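Side-chain contacts in nicotinamide-nucleotide adenylyltransferase NadR family / Ribosylnicotinamide kinase (Lactococcus lactis subsp. cremoris, PDB 6GYE), which binds nicotinamide riboside and probably phosphorylates it to the mononucleotide, which a second, adenylyltransferase activity probably converts to NAD+: residues A[32-37]-A[44-49]; A[72-75]-A[79-82]; A[230-235]-A[263-268]; A[269-274]-A[320-325]. All coordinates share one frame; numbering follows the deposited sequence.

In the fold
The contacts follow one another along the chain, two in each of its α/β halves. Contacts 1 and 2, with centres about 9 Å apart, share a parallel five-stranded sheet: strands 43-50 and 80-86 are neighbours in it, and Leu46 of contact 1 packs on Phe74 of contact 2. This half is probably the adenylyltransferase domain. Contacts 3 and 4, with centres about 11 Å apart, share helix 262-272 in the P-loop NTPase half, which holds nicotinamide riboside and is probably the kinase. Contact 3 joins that helix to helix 229-247, contact 4 to helix 320-333. The centres of contacts 1 and 3 lie about 46 Å apart, so the two pairs belong to separate cores.

Contact 1 (A[32-37]-A[44-49]); sequences QQIYKC and VLLVVS
Ile34 and Leu46 and, one helical turn on, Cys37 and Val44 meet without a ring or any other flat group between them; the aromatic rings lie round the patch, Tyr19 of strand 15-21 and Phe74 each touching both Ile34 and Leu46. The packing belongs to the beta-alpha-beta unit of strand 15-21, helix 28-40 and strand 43-50, part of the Rossmann-like domain. Helix 28-40 lies against the sheet and sends two buried side chains onto alternate residues of the strand. The Ile34 and Leu46 side chains cross at about a right angle. The Leu46 methyl CD2 sits 3.8 Å from Ile34 CG1 and equally close to Ile34 CD1, while the other Leu46 branch, CD1, reaches Ile34 CD1 at 4.0 Å. With its CG anti to the carbonyl carbon (chi1 -60°), Leu46 brings the fork of its side chain nearer to the helix than its first bond would suggest. No hydrogen bond links the segments; the side chains meet by apolar packing. Cys37 has SG anti to its backbone N (chi1 -176°) in the conformer described, and Val44 CG2 lies 3.7 Å from both Cys37 SG and Cys37 C.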
loop_
_atom_site.group_PDB
_atom_site.type_symbol
_atom_site.label_atom_id
_atom_site.label_comp_id
_atom_site.label_asym_id
_atom_site.label_seq_id
_atom_site.Cartn_x
_atom_site.Cartn_y
_atom_site.Cartn_z
ATOM N N GLN A 32 -11.111 8.586 15.831
ATOM C CA GLN A 32 -11.570 9.410 16.943
ATOM C C GLN A 32 -13.032 9.137 17.258
ATOM O O GLN A 32 -13.419 9.102 18.430
ATOM C CB GLN A 32 -11.327 10.891 16.640
ATOM C CG GLN A 32 -9.853 11.240 16.816
ATOM C CD GLN A 32 -9.318 12.175 15.743
ATOM O OE1 GLN A 32 -10.032 13.038 15.242
ATOM N NE2 GLN A 32 -8.065 11.964 15.345
ATOM N N GLN A 33 -13.858 8.928 16.228
ATOM C CA GLN A 33 -15.262 8.627 16.491
ATOM C C GLN A 33 -15.414 7.256 17.124
ATOM O O GLN A 33 -16.207 7.085 18.059
ATOM C CB GLN A 33 -16.096 8.710 15.209
ATOM C CG GLN A 33 -16.338 10.136 14.733
ATOM C CD GLN A 33 -17.461 10.230 13.718
ATOM O OE1 GLN A 33 -17.770 9.263 13.019
ATOM N NE2 GLN A 33 -18.078 11.403 13.630
ATOM N N ILE A 34 -14.639 6.278 16.643
ATOM C CA ILE A 34 -14.773 4.910 17.136
ATOM C C ILE A 34 -14.398 4.838 18.609
ATOM O O ILE A 34 -15.115 4.231 19.417
ATOM C CB ILE A 34 -13.928 3.952 16.278
ATOM C CG1 ILE A 34 -14.598 3.771 14.911
ATOM C CG2 ILE A 34 -13.694 2.597 17.000
ATOM C CD1 ILE A 34 -13.668 3.251 13.832
ATOM N N TYR A 35 -13.294 5.491 18.993
ATOM C CA TYR A 35 -12.901 5.444 20.398
ATOM C C TYR A 35 -13.867 6.207 21.301
ATOM O O TYR A 35 -14.036 5.822 22.463
ATOM C CB TYR A 35 -11.460 5.946 20.557
ATOM C CG TYR A 35 -10.482 4.923 20.001
ATOM C CD1 TYR A 35 -10.592 3.576 20.359
ATOM C CD2 TYR A 35 -9.492 5.279 19.096
ATOM C CE1 TYR A 35 -9.725 2.619 19.852
ATOM C CE2 TYR A 35 -8.632 4.332 18.581
ATOM C CZ TYR A 35 -8.751 3.004 18.968
ATOM O OH TYR A 35 -7.902 2.072 18.452
ATOM N N LYS A 36 -14.523 7.271 20.801
ATOM C CA LYS A 36 -15.587 7.891 21.590
ATOM C C LYS A 36 -16.749 6.934 21.747
ATOM O O LYS A 36 -17.291 6.774 22.848
ATOM C CB LYS A 36 -16.069 9.204 20.964
ATOM C CG LYS A 36 -15.073 10.340 21.087
ATOM C CD LYS A 36 -15.658 11.683 20.671
ATOM C CE LYS A 36 -14.588 12.748 20.718
ATOM N NZ LYS A 36 -15.140 14.079 20.492
ATOM N N CYS A 37 -17.123 6.275 20.652
ATOM C CA CYS A 37 -18.187 5.283 20.683
ATOM C C CYS A 37 -17.853 4.135 21.638
ATOM O O CYS A 37 -18.727 3.646 22.367
ATOM C CB CYS A 37 -18.419 4.782 19.262
ATOM S SG CYS A 37 -19.763 3.648 19.048
ATOM N N VAL A 44 -18.283 -2.263 20.797
ATOM C CA VAL A 44 -18.573 -1.661 19.502
ATOM C C VAL A 44 -18.376 -2.711 18.422
ATOM O O VAL A 44 -17.352 -3.406 18.404
ATOM C CB VAL A 44 -17.676 -0.438 19.220
ATOM C CG1 VAL A 44 -17.881 0.074 17.803
ATOM C CG2 VAL A 44 -17.941 0.668 20.219
ATOM N N LEU A 45 -19.340 -2.806 17.514
ATOM C CA LEU A 45 -19.215 -3.600 16.300
ATOM C C LEU A 45 -18.967 -2.652 15.127
ATOM O O LEU A 45 -19.817 -1.805 14.825
ATOM C CB LEU A 45 -20.475 -4.427 16.065
ATOM C CG LEU A 45 -20.449 -5.397 14.882
ATOM C CD1 LEU A 45 -19.339 -6.418 15.057
ATOM C CD2 LEU A 45 -21.779 -6.099 14.729
ATOM N N LEU A 46 -17.795 -2.768 14.491
ATOM C CA LEU A 46 -17.502 -2.008 13.283
ATOM C C LEU A 46 -18.025 -2.768 12.080
ATOM O O LEU A 46 -17.721 -3.951 11.919
ATOM C CB LEU A 46 -16.009 -1.759 13.106
ATOM C CG LEU A 46 -15.277 -0.987 14.196
ATOM C CD1 LEU A 46 -13.819 -0.717 13.775
ATOM C CD2 LEU A 46 -16.030 0.297 14.545
ATOM N N VAL A 47 -18.835 -2.111 11.255
ATOM C CA VAL A 47 -19.372 -2.766 10.069
ATOM C C VAL A 47 -18.701 -2.175 8.837
ATOM O O VAL A 47 -18.849 -0.986 8.548
ATOM C CB VAL A 47 -20.897 -2.667 9.993
ATOM C CG1 VAL A 47 -21.388 -3.284 8.701
ATOM C CG2 VAL A 47 -21.510 -3.411 11.165
ATOM N N VAL A 48 -17.925 -3.004 8.141
ATOM C CA VAL A 48 -17.323 -2.646 6.863
ATOM C C VAL A 48 -18.291 -3.087 5.787
ATOM O O VAL A 48 -18.534 -4.291 5.634
ATOM C CB VAL A 48 -15.973 -3.349 6.653
ATOM C CG1 VAL A 48 -15.218 -2.683 5.518
ATOM C CG2 VAL A 48 -15.171 -3.404 7.923
ATOM N N SER A 49 -18.841 -2.135 5.040
ATOM C CA SER A 49 -19.756 -2.489 3.966
ATOM C C SER A 49 -19.059 -2.341 2.617
ATOM O O SER A 49 -18.082 -1.596 2.476
ATOM C CB SER A 49 -21.026 -1.637 4.026
ATOM O OG SER A 49 -20.705 -0.267 3.955
#

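Contact 2 (A[72-75]-A[79-82]); sequences EAFN and NIKV
The beta-alpha-beta crossover from strand 43-50 through helix 63-73 to strand 80-86, an edge strand of the Rossmann-like sheet within this chain, closes with Phe74 packing on Ile80 and Val82. Phe74 is the first residue to leave helical geometry, and Asn75 N still bonds back to Glu72 O at 3.2 Å as the chain turns away. Ile80 and Val82, two residues apart, both face Phe74, whereas the intervening Lys81 points away. Phe74 CD1 is 4.3 Å from the Ile80 methyl CD1, which is carried forward by an extended chain (chi2 175°). All three touching side chains are buried, yet their separations are those of loose apolar packing, and no hydrogen bond passes between the segments. The core is completed by Leu46 and Ile34, each of which touches both Phe74 and Ile80, and by Val48, Phe67 and Leu70 around Val82. The backbone of the strand has a further tie to the helix, as Val82 O accepts a hydrogen bond from Arg71 NE. Further along the strand, Val82 CG2 approaches the Phe74 ring obliquely, 4.4 Å from Phe74 CB and about equally near the ring atom CD2.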
loop_
_atom_site.group_PDB
_atom_site.type_symbol
_atom_site.label_atom_id
_atom_site.label_comp_id
_atom_site.label_asym_id
_atom_site.label_seq_id
_atom_site.Cartn_x
_atom_site.Cartn_y
_atom_site.Cartn_z
ATOM N N GLU A 72 -6.680 -6.051 11.446
ATOM C CA GLU A 72 -5.328 -5.807 11.920
ATOM C C GLU A 72 -5.257 -4.483 12.670
ATOM O O GLU A 72 -4.602 -4.385 13.716
ATOM C CB GLU A 72 -4.348 -5.838 10.746
ATOM C CG GLU A 72 -2.899 -5.768 11.172
ATOM C CD GLU A 72 -1.904 -5.696 10.005
ATOM O OE1 GLU A 72 -2.220 -6.120 8.860
ATOM O OE2 GLU A 72 -0.793 -5.182 10.247
ATOM N N ALA A 73 -5.941 -3.460 12.153
ATOM C CA ALA A 73 -5.878 -2.135 12.755
ATOM C C ALA A 73 -6.418 -2.143 14.168
ATOM O O ALA A 73 -5.913 -1.410 15.020
ATOM C CB ALA A 73 -6.651 -1.124 11.907
ATOM N N PHE A 74 -7.421 -2.971 14.443
ATOM C CA PHE A 74 -8.008 -3.079 15.772
ATOM C C PHE A 74 -7.671 -4.426 16.431
ATOM O O PHE A 74 -8.487 -5.013 17.144
ATOM C CB PHE A 74 -9.514 -2.813 15.686
ATOM C CG PHE A 74 -9.850 -1.375 15.285
ATOM C CD1 PHE A 74 -9.831 -0.350 16.232
ATOM C CD2 PHE A 74 -10.114 -1.044 13.961
ATOM C CE1 PHE A 74 -10.108 0.975 15.881
ATOM C CE2 PHE A 74 -10.386 0.273 13.589
ATOM C CZ PHE A 74 -10.389 1.295 14.556
ATOM N N ASN A 75 -6.441 -4.922 16.229
ATOM C CA ASN A 75 -6.072 -6.250 16.728
ATOM C C ASN A 75 -5.759 -6.282 18.218
ATOM O O ASN A 75 -5.466 -7.358 18.747
ATOM C CB ASN A 75 -4.877 -6.828 15.949
ATOM C CG ASN A 75 -3.574 -6.033 16.137
ATOM O OD1 ASN A 75 -3.515 -5.043 16.856
ATOM N ND2 ASN A 75 -2.514 -6.499 15.487
ATOM N N ASN A 79 -13.075 -4.461 23.523
ATOM C CA ASN A 79 -14.498 -4.404 23.234
ATOM C C ASN A 79 -14.808 -3.961 21.803
ATOM O O ASN A 79 -15.885 -3.413 21.555
ATOM C CB ASN A 79 -15.182 -3.474 24.242
ATOM C CG ASN A 79 -14.633 -2.029 24.204
ATOM O OD1 ASN A 79 -13.461 -1.799 23.905
ATOM N ND2 ASN A 79 -15.489 -1.061 24.530
ATOM N N ILE A 80 -13.901 -4.166 20.850
ATOM C CA ILE A 80 -14.138 -3.734 19.475
ATOM C C ILE A 80 -13.989 -4.928 18.549
ATOM O O ILE A 80 -12.912 -5.523 18.465
ATOM C CB ILE A 80 -13.209 -2.587 19.040
ATOM C CG1 ILE A 80 -13.402 -1.353 19.924
ATOM C CG2 ILE A 80 -13.482 -2.193 17.588
ATOM C CD1 ILE A 80 -12.440 -0.239 19.608
ATOM N N LYS A 81 -15.070 -5.269 17.854
ATOM C CA LYS A 81 -15.112 -6.343 16.876
ATOM C C LYS A 81 -15.328 -5.744 15.493
ATOM O O LYS A 81 -16.010 -4.728 15.347
ATOM C CB LYS A 81 -16.237 -7.335 17.202
ATOM C CG LYS A 81 -16.336 -8.546 16.268
ATOM C CD LYS A 81 -15.204 -9.529 16.506
ATOM C CE LYS A 81 -15.312 -10.771 15.622
ATOM N NZ LYS A 81 -14.139 -11.664 15.849
ATOM N N VAL A 82 -14.738 -6.379 14.481
ATOM C CA VAL A 82 -14.833 -5.942 13.088
ATOM C C VAL A 82 -15.562 -7.014 12.296
ATOM O O VAL A 82 -15.190 -8.198 12.353
ATOM C CB VAL A 82 -13.451 -5.685 12.458
ATOM C CG1 VAL A 82 -13.621 -5.351 10.979
ATOM C CG2 VAL A 82 -12.720 -4.563 13.183
#

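Contact 3 (A[230-235]-A[263-268]); sequences DDYARM and IVTRVY
Thr265, Tyr268 and, across from them, Tyr232 and Met235 join two nearly antiparallel helix segments, whose axes make an angle of 168° and approach to 10.4 Å. Along 263-268 the first residue to engage is Thr265. Its methyl is anti to the backbone N and points into the neighbouring helix, where CG2 lies in the plane of the Tyr232 ring, at the edge, 3.9 Å from CD1. The same methyl also meets the end of the Met235 side chain, with CE 4.2 Å from Thr265 CG2. The hydroxyl branch of Thr265, beside its own backbone N (chi1 -56°), faces a water and also makes a weak hydrogen bond to Asp261 O. The water donates to Met235 O at 3.1 Å and sits 2.5 Å from Thr265 OG1, too short to be taken at face value, so this bridge between the helices is tentative. Arg266 comes next and turns away from the contact, forming salt bridges with Glu282 and Glu333. One turn on from Thr265, Tyr268 gives its CB to the other helix, 3.9 Å from Tyr232 CE1 and again near the plane of that ring. The two tyrosine side chains cross at about a right angle. The Tyr268 ring itself leads off from the interface and stacks on Trp316, and its OH accepts a weak hydrogen bond from Ala189 N. That places this helix pair beside what is probably the phosphate-binding P-loop, in the layer of helices that flanks the parallel sheet of a P-loop NTPase fold.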
loop_
_atom_site.group_PDB
_atom_site.type_symbol
_atom_site.label_atom_id
_atom_site.label_comp_id
_atom_site.label_asym_id
_atom_site.label_seq_id
_atom_site.Cartn_x
_atom_site.Cartn_y
_atom_site.Cartn_z
ATOM N N ASP A 230 21.465 -20.071 -7.852
ATOM C CA ASP A 230 20.828 -19.991 -6.548
ATOM C C ASP A 230 21.125 -18.668 -5.860
ATOM O O ASP A 230 20.286 -18.162 -5.104
ATOM C CB ASP A 230 21.278 -21.167 -5.698
ATOM C CG ASP A 230 20.564 -21.229 -4.386
ATOM O OD1 ASP A 230 19.314 -21.259 -4.388
ATOM O OD2 ASP A 230 21.258 -21.259 -3.354
ATOM N N ASP A 231 22.300 -18.089 -6.122
ATOM C CA ASP A 231 22.583 -16.752 -5.626
ATOM C C ASP A 231 21.597 -15.741 -6.202
ATOM O O ASP A 231 21.071 -14.888 -5.475
ATOM C CB ASP A 231 24.013 -16.367 -5.989
ATOM C CG ASP A 231 25.033 -17.327 -5.411
ATOM O OD1 ASP A 231 25.005 -17.549 -4.184
ATOM O OD2 ASP A 231 25.854 -17.855 -6.190
ATOM N N TYR A 232 21.340 -15.825 -7.516
ATOM C CA TYR A 232 20.401 -14.904 -8.142
ATOM C C TYR A 232 19.026 -15.036 -7.514
ATOM O O TYR A 232 18.371 -14.030 -7.223
ATOM C CB TYR A 232 20.353 -15.134 -9.657
ATOM C CG TYR A 232 21.537 -14.527 -10.374
ATOM C CD1 TYR A 232 21.545 -13.182 -10.721
ATOM C CD2 TYR A 232 22.656 -15.293 -10.688
ATOM C CE1 TYR A 232 22.632 -12.601 -11.366
ATOM C CE2 TYR A 232 23.752 -14.729 -11.335
ATOM C CZ TYR A 232 23.732 -13.384 -11.670
ATOM O OH TYR A 232 24.806 -12.808 -12.305
ATOM N N ALA A 233 18.598 -16.272 -7.248
ATOM C CA ALA A 233 17.311 -16.471 -6.602
ATOM C C ALA A 233 17.278 -15.770 -5.257
ATOM O O ALA A 233 16.315 -15.058 -4.938
ATOM C CB ALA A 233 17.025 -17.958 -6.435
ATOM N N ARG A 234 18.331 -15.945 -4.454
ATOM C CA ARG A 234 18.371 -15.291 -3.150
ATOM C C ARG A 234 18.439 -13.773 -3.279
ATOM O O ARG A 234 17.910 -13.059 -2.418
ATOM C CB ARG A 234 19.544 -15.826 -2.324
ATOM C CG ARG A 234 19.182 -17.085 -1.534
ATOM C CD ARG A 234 20.397 -17.739 -0.917
ATOM N NE ARG A 234 20.062 -19.035 -0.332
ATOM C CZ ARG A 234 19.963 -19.269 0.971
ATOM N NH1 ARG A 234 20.195 -18.291 1.840
ATOM N NH2 ARG A 234 19.646 -20.488 1.402
ATOM N N MET A 235 19.059 -13.260 -4.346
ATOM C CA MET A 235 19.051 -11.819 -4.565
ATOM C C MET A 235 17.674 -11.312 -4.975
ATOM O O MET A 235 17.309 -10.182 -4.638
ATOM C CB MET A 235 20.107 -11.438 -5.602
ATOM C CG MET A 235 21.498 -11.456 -5.012
ATOM S SD MET A 235 22.837 -11.076 -6.137
ATOM C CE MET A 235 22.234 -11.852 -7.605
ATOM N N ILE A 263 13.845 -6.436 -11.755
ATOM C CA ILE A 263 14.185 -6.226 -13.163
ATOM C C ILE A 263 15.693 -6.071 -13.328
ATOM O O ILE A 263 16.300 -6.650 -14.235
ATOM C CB ILE A 263 13.423 -5.014 -13.732
ATOM C CG1 ILE A 263 11.935 -5.332 -13.805
ATOM C CG2 ILE A 263 13.958 -4.637 -15.113
ATOM C CD1 ILE A 263 11.135 -4.310 -14.489
ATOM N N VAL A 264 16.316 -5.271 -12.463
ATOM C CA VAL A 264 17.769 -5.122 -12.503
ATOM C C VAL A 264 18.445 -6.481 -12.349
ATOM O O VAL A 264 19.337 -6.839 -13.128
ATOM C CB VAL A 264 18.238 -4.123 -11.431
ATOM C CG1 VAL A 264 19.757 -4.184 -11.256
ATOM C CG2 VAL A 264 17.795 -2.725 -11.812
ATOM N N THR A 265 18.024 -7.267 -11.353
ATOM C CA THR A 265 18.605 -8.601 -11.197
ATOM C C THR A 265 18.326 -9.465 -12.416
ATOM O O THR A 265 19.169 -10.280 -12.801
ATOM C CB THR A 265 18.055 -9.288 -9.951
ATOM O OG1 THR A 265 18.293 -8.459 -8.816
ATOM C CG2 THR A 265 18.750 -10.677 -9.711
ATOM N N ARG A 266 17.159 -9.280 -13.049
ATOM C CA ARG A 266 16.824 -10.065 -14.230
ATOM C C ARG A 266 17.706 -9.702 -15.414
ATOM O O ARG A 266 17.953 -10.543 -16.284
ATOM C CB ARG A 266 15.344 -9.885 -14.580
ATOM C CG ARG A 266 14.821 -10.893 -15.602
ATOM C CD ARG A 266 13.316 -10.715 -15.864
ATOM N NE ARG A 266 12.799 -11.670 -16.852
ATOM C CZ ARG A 266 12.633 -11.400 -18.142
ATOM N NH1 ARG A 266 12.935 -10.201 -18.609
ATOM N NH2 ARG A 266 12.152 -12.321 -18.966
ATOM N N VAL A 267 18.179 -8.465 -15.478
ATOM C CA VAL A 267 19.111 -8.110 -16.534
ATOM C C VAL A 267 20.430 -8.849 -16.343
ATOM O O VAL A 267 20.957 -9.456 -17.285
ATOM C CB VAL A 267 19.309 -6.587 -16.586
ATOM C CG1 VAL A 267 20.429 -6.248 -17.547
ATOM C CG2 VAL A 267 18.000 -5.883 -16.993
ATOM N N TYR A 268 20.974 -8.835 -15.117
ATOM C CA TYR A 268 22.214 -9.568 -14.874
ATOM C C TYR A 268 22.044 -11.052 -15.160
ATOM O O TYR A 268 22.893 -11.663 -15.824
ATOM C CB TYR A 268 22.704 -9.353 -13.445
ATOM C CG TYR A 268 23.297 -7.988 -13.212
ATOM C CD1 TYR A 268 24.377 -7.541 -13.972
ATOM C CD2 TYR A 268 22.779 -7.138 -12.236
ATOM C CE1 TYR A 268 24.919 -6.278 -13.774
ATOM C CE2 TYR A 268 23.330 -5.876 -12.014
ATOM C CZ TYR A 268 24.393 -5.450 -12.789
ATOM O OH TYR A 268 24.935 -4.201 -12.577
HETATM O O HOH W 1 16.683 -8.259 -6.948
#

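Contact 4 (A[269-274]-A[320-325]); sequences AKLYLP and RHEFHE
Leu271 meets helix 320-333 through its two methyls, one lodged against backbone and the other beside a solvent-exposed carboxylate. The tighter part is CD1, which rests on the main chain at the start of the helix, 3.9 Å from Phe323 CA. Its contact with the Phe323 side chain is looser, at 4.4 Å from CB. The Leu271 CG stands anti to the carbonyl carbon (chi1 -71°), and the extended chain beyond it carries CD1 to the other helix. On the looser side CD2 merely approaches Glu322 OE1, at 4.3 Å; no hydrogen bond or salt bridge crosses between the segments, and Glu322 is exposed while Leu271 is only partly covered. Behind the leucine, its CB lies 3.8 Å above one face of the Tyr272 ring, offset toward the rim, and this ring in turn meets Trp316 with planes about 15° apart. Phe323 is the buried end of the contact. Its ring meets that of Tyr268, planes about 40° apart, and touches Ser188, so the joint between the end of helix 262-272 and the beginning of helix 320-333 borders the probable Walker A P-loop of the NTPase fold.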
loop_
_atom_site.group_PDB
_atom_site.type_symbol
_atom_site.label_atom_id
_atom_site.label_comp_id
_atom_site.label_asym_id
_atom_site.label_seq_id
_atom_site.Cartn_x
_atom_site.Cartn_y
_atom_site.Cartn_z
ATOM N N ALA A 269 20.940 -11.643 -14.688
ATOM C CA ALA A 269 20.709 -13.064 -14.928
ATOM C C ALA A 269 20.675 -13.373 -16.419
ATOM O O ALA A 269 21.298 -14.345 -16.871
ATOM C CB ALA A 269 19.406 -13.515 -14.263
ATOM N N LYS A 270 19.982 -12.538 -17.202
ATOM C CA LYS A 270 19.891 -12.776 -18.641
ATOM C C LYS A 270 21.265 -12.712 -19.290
ATOM O O LYS A 270 21.574 -13.509 -20.181
ATOM C CB LYS A 270 18.931 -11.770 -19.288
ATOM C CG LYS A 270 18.655 -12.010 -20.768
ATOM C CD LYS A 270 17.945 -13.350 -21.001
ATOM C CE LYS A 270 17.346 -13.457 -22.402
ATOM N NZ LYS A 270 15.925 -12.950 -22.448
ATOM N N LEU A 271 22.114 -11.792 -18.831
ATOM C CA LEU A 271 23.422 -11.604 -19.446
ATOM C C LEU A 271 24.423 -12.669 -19.044
ATOM O O LEU A 271 25.300 -13.009 -19.841
ATOM C CB LEU A 271 23.994 -10.236 -19.092
ATOM C CG LEU A 271 23.299 -9.058 -19.769
ATOM C CD1 LEU A 271 24.004 -7.766 -19.435
ATOM C CD2 LEU A 271 23.319 -9.303 -21.249
ATOM N N TYR A 272 24.346 -13.188 -17.821
ATOM C CA TYR A 272 25.427 -14.017 -17.310
ATOM C C TYR A 272 25.042 -15.450 -16.969
ATOM O O TYR A 272 25.937 -16.289 -16.852
ATOM C CB TYR A 272 26.053 -13.362 -16.068
ATOM C CG TYR A 272 26.621 -11.989 -16.362
ATOM C CD1 TYR A 272 27.767 -11.842 -17.133
ATOM C CD2 TYR A 272 26.018 -10.842 -15.870
ATOM C CE1 TYR A 272 28.296 -10.595 -17.409
ATOM C CE2 TYR A 272 26.542 -9.587 -16.144
ATOM C CZ TYR A 272 27.679 -9.471 -16.913
ATOM O OH TYR A 272 28.205 -8.231 -17.189
ATOM N N LEU A 273 23.780 -15.764 -16.827
ATOM C CA LEU A 273 23.500 -17.160 -16.526
ATOM C C LEU A 273 23.347 -17.961 -17.806
ATOM O O LEU A 273 22.972 -17.423 -18.853
ATOM C CB LEU A 273 22.222 -17.280 -15.700
ATOM C CG LEU A 273 22.248 -16.951 -14.208
ATOM C CD1 LEU A 273 20.844 -17.072 -13.638
ATOM C CD2 LEU A 273 23.207 -17.885 -13.464
ATOM N N PRO A 274 23.604 -19.266 -17.752
ATOM C CA PRO A 274 23.215 -20.127 -18.876
ATOM C C PRO A 274 21.711 -20.065 -19.097
ATOM O O PRO A 274 20.936 -19.811 -18.174
ATOM C CB PRO A 274 23.665 -21.527 -18.433
ATOM C CG PRO A 274 24.717 -21.296 -17.414
ATOM C CD PRO A 274 24.306 -20.017 -16.702
ATOM N N ARG A 320 28.940 -1.956 -19.872
ATOM C CA ARG A 320 27.837 -1.133 -19.403
ATOM C C ARG A 320 26.768 -0.994 -20.474
ATOM O O ARG A 320 25.575 -1.125 -20.188
ATOM C CB ARG A 320 28.352 0.241 -18.991
ATOM C CG ARG A 320 29.502 0.207 -18.026
ATOM C CD ARG A 320 29.034 0.467 -16.615
ATOM N NE ARG A 320 30.063 1.143 -15.830
ATOM C CZ ARG A 320 30.382 2.429 -15.963
ATOM N NH1 ARG A 320 29.758 3.192 -16.859
ATOM N NH2 ARG A 320 31.332 2.954 -15.200
ATOM N N HIS A 321 27.178 -0.733 -21.718
ATOM C CA HIS A 321 26.203 -0.563 -22.790
ATOM C C HIS A 321 25.420 -1.841 -23.036
ATOM O O HIS A 321 24.236 -1.784 -23.384
ATOM C CB HIS A 321 26.902 -0.092 -24.064
ATOM C CG HIS A 321 27.537 1.256 -23.927
ATOM N ND1 HIS A 321 28.717 1.455 -23.240
ATOM C CD2 HIS A 321 27.142 2.477 -24.359
ATOM C CE1 HIS A 321 29.030 2.739 -23.270
ATOM N NE2 HIS A 321 28.092 3.380 -23.943
ATOM N N GLU A 322 26.059 -2.995 -22.842
ATOM C CA GLU A 322 25.348 -4.268 -22.884
ATOM C C GLU A 322 24.245 -4.310 -21.821
ATOM O O GLU A 322 23.091 -4.646 -22.118
ATOM C CB GLU A 322 26.364 -5.399 -22.693
ATOM C CG GLU A 322 26.120 -6.689 -23.465
ATOM C CD GLU A 322 27.338 -7.620 -23.430
ATOM O OE1 GLU A 322 27.273 -8.688 -22.780
ATOM O OE2 GLU A 322 28.377 -7.264 -24.026
ATOM N N PHE A 323 24.577 -3.949 -20.576
ATOM C CA PHE A 323 23.568 -3.921 -19.515
ATOM C C PHE A 323 22.449 -2.936 -19.837
ATOM O O PHE A 323 21.269 -3.218 -19.601
ATOM C CB PHE A 323 24.219 -3.553 -18.182
ATOM C CG PHE A 323 23.245 -3.369 -17.056
ATOM C CD1 PHE A 323 22.602 -2.154 -16.856
ATOM C CD2 PHE A 323 22.979 -4.412 -16.184
ATOM C CE1 PHE A 323 21.696 -1.983 -15.811
ATOM C CE2 PHE A 323 22.082 -4.258 -15.141
ATOM C CZ PHE A 323 21.435 -3.037 -14.953
ATOM N N HIS A 324 22.804 -1.750 -20.315
ATOM C CA HIS A 324 21.798 -0.722 -20.535
ATOM C C HIS A 324 20.822 -1.113 -21.641
ATOM O O HIS A 324 19.604 -0.962 -21.476
ATOM C CB HIS A 324 22.478 0.604 -20.849
ATOM C CG HIS A 324 21.519 1.726 -21.053
ATOM N ND1 HIS A 324 20.973 2.432 -20.004
ATOM C CD2 HIS A 324 21.019 2.277 -22.183
ATOM C CE1 HIS A 324 20.166 3.363 -20.480
ATOM N NE2 HIS A 324 20.176 3.290 -21.799
ATOM N N GLU A 325 21.328 -1.647 -22.759
ATOM C CA GLU A 325 20.431 -2.080 -23.829
ATOM C C GLU A 325 19.493 -3.175 -23.348
ATOM O O GLU A 325 18.307 -3.179 -23.689
ATOM C CB GLU A 325 21.217 -2.566 -25.052
ATOM C CG GLU A 325 22.141 -1.535 -25.705
ATOM C CD GLU A 325 21.457 -0.210 -26.045
ATOM O OE1 GLU A 325 20.230 -0.191 -26.300
ATOM O OE2 GLU A 325 22.155 0.827 -26.053
#